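Local coordinates for CRISPR-associated protein,CRISPR-associated endonuclease Cas9 (Corynebacterium diphtheriae, PDB 6JOO) that is an engineered Cas9 lacking the HNH domain, the full enzyme using a guide RNA to cleave both strands of matching DNA next to a PAM, at residues A[102-110]-A[124-132]. Numbering follows the deposited sequence.
Sequences YPWKVRAEL and KLSVALRHI. With nucleotides of chain B.
H131 and W104 meet at the RNA-binding end of a buried helix-helix crossing, within the Cas9 portion N-terminal to the Gly/Ser linker, just after the bridge helix 56-86 and probably in the recognition lobe. The two axes approach to 8.7 Å at a crossing angle of -112°, with A128 against R107 at the centre. W104 and H131 donate to the same phosphate oxygen of the guide RNA: W104 NE1 lies 2.8 Å and H131 NE2 3.0 Å from OP1 of U44 of chain B. The imidazole stands edge-to-face on the indole, H131 CE1 3.6 Å from W104 CE2, while P103 CB covers one face of the imidazole in a CH-pi contact. Because CG of H131 is anti to the backbone N (chi1 -176°), the ring reaches across to helix 102-110. R107 NH1 donates to H131 ND1 (3.1 Å, N-H...N 156°), near the planes of both groups, which probably sets the ring rotation, consistent with NE2 donating to the phosphate. The guanidinium is sandwiched between I132 CG1 and W104 CZ3, and its NE pairs with E212. At the far end the extended K124 passes Y102 OH, and its NZ forms a salt bridge with E109 OE1 (2.8 Å), which uses its syn lone pair. Between these polar ends V106 packs on V127 and A128, and L110 CD1 sits on A128 and L125. Helix 206-219 touches both helices through Y209 and I216, helix 179-184 covers W104 and R107, and helix 56-86 lies against S126 and R130.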
# COMPACT_ATOMS: atom_id res chain seq x y z
N TYR A 102 -37.25 -18.29 8.95
CA TYR A 102 -38.18 -18.37 7.83
C TYR A 102 -37.51 -18.57 6.48
O TYR A 102 -38.01 -19.41 5.70
CB TYR A 102 -39.08 -17.13 7.82
CG TYR A 102 -40.11 -17.10 6.71
CD1 TYR A 102 -41.27 -17.87 6.79
CD2 TYR A 102 -39.93 -16.30 5.59
CE1 TYR A 102 -42.21 -17.85 5.78
CE2 TYR A 102 -40.87 -16.28 4.57
CZ TYR A 102 -42.01 -17.05 4.68
OH TYR A 102 -42.95 -17.03 3.67
N PRO A 103 -36.43 -17.87 6.12
CA PRO A 103 -35.81 -18.13 4.81
C PRO A 103 -35.26 -19.53 4.66
O PRO A 103 -35.31 -20.08 3.55
CB PRO A 103 -34.70 -17.07 4.74
CG PRO A 103 -34.41 -16.74 6.15
CD PRO A 103 -35.74 -16.78 6.82
N TRP A 104 -34.75 -20.14 5.73
CA TRP A 104 -34.25 -21.50 5.63
C TRP A 104 -35.39 -22.50 5.42
O TRP A 104 -35.25 -23.46 4.66
CB TRP A 104 -33.44 -21.87 6.86
CG TRP A 104 -32.06 -21.29 6.87
CD1 TRP A 104 -31.62 -20.21 7.59
CD2 TRP A 104 -30.93 -21.75 6.12
NE1 TRP A 104 -30.30 -19.98 7.33
CE2 TRP A 104 -29.84 -20.91 6.43
CE3 TRP A 104 -30.73 -22.80 5.21
CZ2 TRP A 104 -28.58 -21.08 5.87
CZ3 TRP A 104 -29.47 -22.96 4.66
CH2 TRP A 104 -28.41 -22.11 4.99
N LYS A 105 -36.52 -22.28 6.10
CA LYS A 105 -37.67 -23.17 5.92
C LYS A 105 -38.22 -23.08 4.50
O LYS A 105 -38.60 -24.09 3.91
CB LYS A 105 -38.75 -22.84 6.95
CG LYS A 105 -40.15 -23.27 6.56
CD LYS A 105 -40.31 -24.78 6.54
CE LYS A 105 -41.67 -25.18 6.00
NZ LYS A 105 -41.81 -26.65 5.88
N VAL A 106 -38.26 -21.87 3.94
CA VAL A 106 -38.79 -21.69 2.60
C VAL A 106 -37.89 -22.34 1.56
O VAL A 106 -38.37 -22.96 0.60
CB VAL A 106 -38.99 -20.19 2.30
CG1 VAL A 106 -39.35 -19.98 0.85
CG2 VAL A 106 -40.08 -19.62 3.20
N ARG A 107 -36.57 -22.22 1.73
CA ARG A 107 -35.64 -22.83 0.78
C ARG A 107 -35.76 -24.35 0.77
O ARG A 107 -35.57 -24.98 -0.28
CB ARG A 107 -34.20 -22.42 1.10
CG ARG A 107 -33.87 -20.98 0.74
CD ARG A 107 -32.47 -20.61 1.21
NE ARG A 107 -31.46 -21.55 0.72
CZ ARG A 107 -30.17 -21.47 1.01
NH1 ARG A 107 -29.72 -20.50 1.79
NH2 ARG A 107 -29.31 -22.36 0.51
N ALA A 108 -36.07 -24.95 1.92
CA ALA A 108 -36.29 -26.39 1.97
C ALA A 108 -37.67 -26.78 1.47
O ALA A 108 -37.83 -27.85 0.87
CB ALA A 108 -36.08 -26.90 3.40
N GLU A 109 -38.67 -25.93 1.70
CA GLU A 109 -40.02 -26.24 1.24
C GLU A 109 -40.14 -26.15 -0.27
O GLU A 109 -40.80 -26.97 -0.91
CB GLU A 109 -41.03 -25.31 1.92
CG GLU A 109 -42.47 -25.49 1.47
CD GLU A 109 -43.34 -24.29 1.82
OE1 GLU A 109 -42.78 -23.20 2.05
OE2 GLU A 109 -44.57 -24.45 1.86
N LEU A 110 -39.49 -25.15 -0.87
CA LEU A 110 -39.53 -24.96 -2.32
C LEU A 110 -38.82 -26.07 -3.08
O LEU A 110 -39.16 -26.33 -4.24
CB LEU A 110 -38.92 -23.61 -2.69
CG LEU A 110 -39.77 -22.37 -2.41
CD1 LEU A 110 -38.96 -21.10 -2.61
CD2 LEU A 110 -40.98 -22.37 -3.32
N LYS A 124 -42.75 -16.67 -1.74
CA LYS A 124 -41.73 -17.51 -1.13
C LYS A 124 -40.51 -17.68 -2.03
O LYS A 124 -39.40 -17.89 -1.52
CB LYS A 124 -42.31 -18.88 -0.78
CG LYS A 124 -43.32 -18.84 0.37
CD LYS A 124 -43.68 -20.23 0.86
CE LYS A 124 -44.63 -20.17 2.04
NZ LYS A 124 -45.00 -21.51 2.56
N LEU A 125 -40.68 -17.59 -3.35
CA LEU A 125 -39.53 -17.58 -4.24
C LEU A 125 -38.70 -16.32 -4.04
O LEU A 125 -37.46 -16.38 -4.02
CB LEU A 125 -39.97 -17.71 -5.69
CG LEU A 125 -40.14 -19.13 -6.23
CD1 LEU A 125 -40.66 -19.12 -7.66
CD2 LEU A 125 -38.82 -19.88 -6.14
N SER A 126 -39.36 -15.17 -3.87
CA SER A 126 -38.63 -13.93 -3.62
C SER A 126 -37.87 -14.01 -2.30
O SER A 126 -36.75 -13.50 -2.19
CB SER A 126 -39.59 -12.74 -3.62
OG SER A 126 -38.93 -11.55 -3.24
N VAL A 127 -38.47 -14.65 -1.29
CA VAL A 127 -37.80 -14.80 -0.00
C VAL A 127 -36.59 -15.72 -0.13
O VAL A 127 -35.52 -15.43 0.42
CB VAL A 127 -38.80 -15.32 1.05
CG1 VAL A 127 -38.08 -15.83 2.28
CG2 VAL A 127 -39.79 -14.22 1.43
N ALA A 128 -36.73 -16.82 -0.87
CA ALA A 128 -35.62 -17.76 -0.99
C ALA A 128 -34.50 -17.20 -1.84
O ALA A 128 -33.32 -17.42 -1.55
CB ALA A 128 -36.12 -19.09 -1.55
N LEU A 129 -34.84 -16.46 -2.90
CA LEU A 129 -33.81 -15.93 -3.79
C LEU A 129 -32.98 -14.86 -3.11
O LEU A 129 -31.75 -14.84 -3.24
CB LEU A 129 -34.44 -15.39 -5.07
CG LEU A 129 -34.89 -16.43 -6.10
CD1 LEU A 129 -35.37 -15.74 -7.37
CD2 LEU A 129 -33.76 -17.40 -6.40
N ARG A 130 -33.62 -13.95 -2.37
CA ARG A 130 -32.88 -12.88 -1.72
C ARG A 130 -31.94 -13.42 -0.65
O ARG A 130 -30.89 -12.83 -0.38
CB ARG A 130 -33.83 -11.85 -1.11
CG ARG A 130 -34.70 -11.12 -2.12
CD ARG A 130 -35.56 -10.07 -1.44
NE ARG A 130 -34.79 -8.89 -1.06
CZ ARG A 130 -35.18 -8.00 -0.16
NH1 ARG A 130 -36.33 -8.16 0.48
NH2 ARG A 130 -34.41 -6.96 0.12
N HIS A 131 -32.28 -14.56 -0.03
CA HIS A 131 -31.43 -15.12 1.01
C HIS A 131 -30.19 -15.77 0.42
O HIS A 131 -29.07 -15.57 0.91
CB HIS A 131 -32.22 -16.11 1.86
CG HIS A 131 -31.45 -16.66 3.02
ND1 HIS A 131 -30.94 -17.95 3.04
CD2 HIS A 131 -31.11 -16.11 4.21
CE1 HIS A 131 -30.32 -18.15 4.18
NE2 HIS A 131 -30.40 -17.06 4.91
N ILE A 132 -30.36 -16.57 -0.64
CA ILE A 132 -29.23 -17.24 -1.27
C ILE A 132 -28.24 -16.22 -1.83
O ILE A 132 -27.03 -16.47 -1.86
CB ILE A 132 -29.73 -18.20 -2.37
CG1 ILE A 132 -30.69 -19.22 -1.77
CG2 ILE A 132 -28.56 -18.90 -3.06
CD1 ILE A 132 -31.26 -20.19 -2.78
P U B 44 -28.93 -16.74 8.84
OP1 U B 44 -29.02 -17.45 7.54
OP2 U B 44 -27.60 -16.40 9.40
O5' U B 44 -29.79 -15.41 8.73
C5' U B 44 -31.13 -15.47 8.27
C4' U B 44 -31.86 -14.17 8.49
O4' U B 44 -31.95 -13.88 9.90
C3' U B 44 -31.19 -12.94 7.91
O3' U B 44 -31.41 -12.80 6.52
C2' U B 44 -31.79 -11.81 8.74
O2' U B 44 -33.09 -11.49 8.27
C1' U B 44 -31.93 -12.48 10.10
N1 U B 44 -30.82 -12.13 11.03
C2 U B 44 -30.89 -10.89 11.63
O2 U B 44 -31.79 -10.10 11.42
N3 U B 44 -29.85 -10.61 12.49
C4 U B 44 -28.78 -11.42 12.81
O4 U B 44 -27.93 -11.00 13.61
C5 U B 44 -28.79 -12.69 12.15
C6 U B 44 -29.79 -12.99 11.30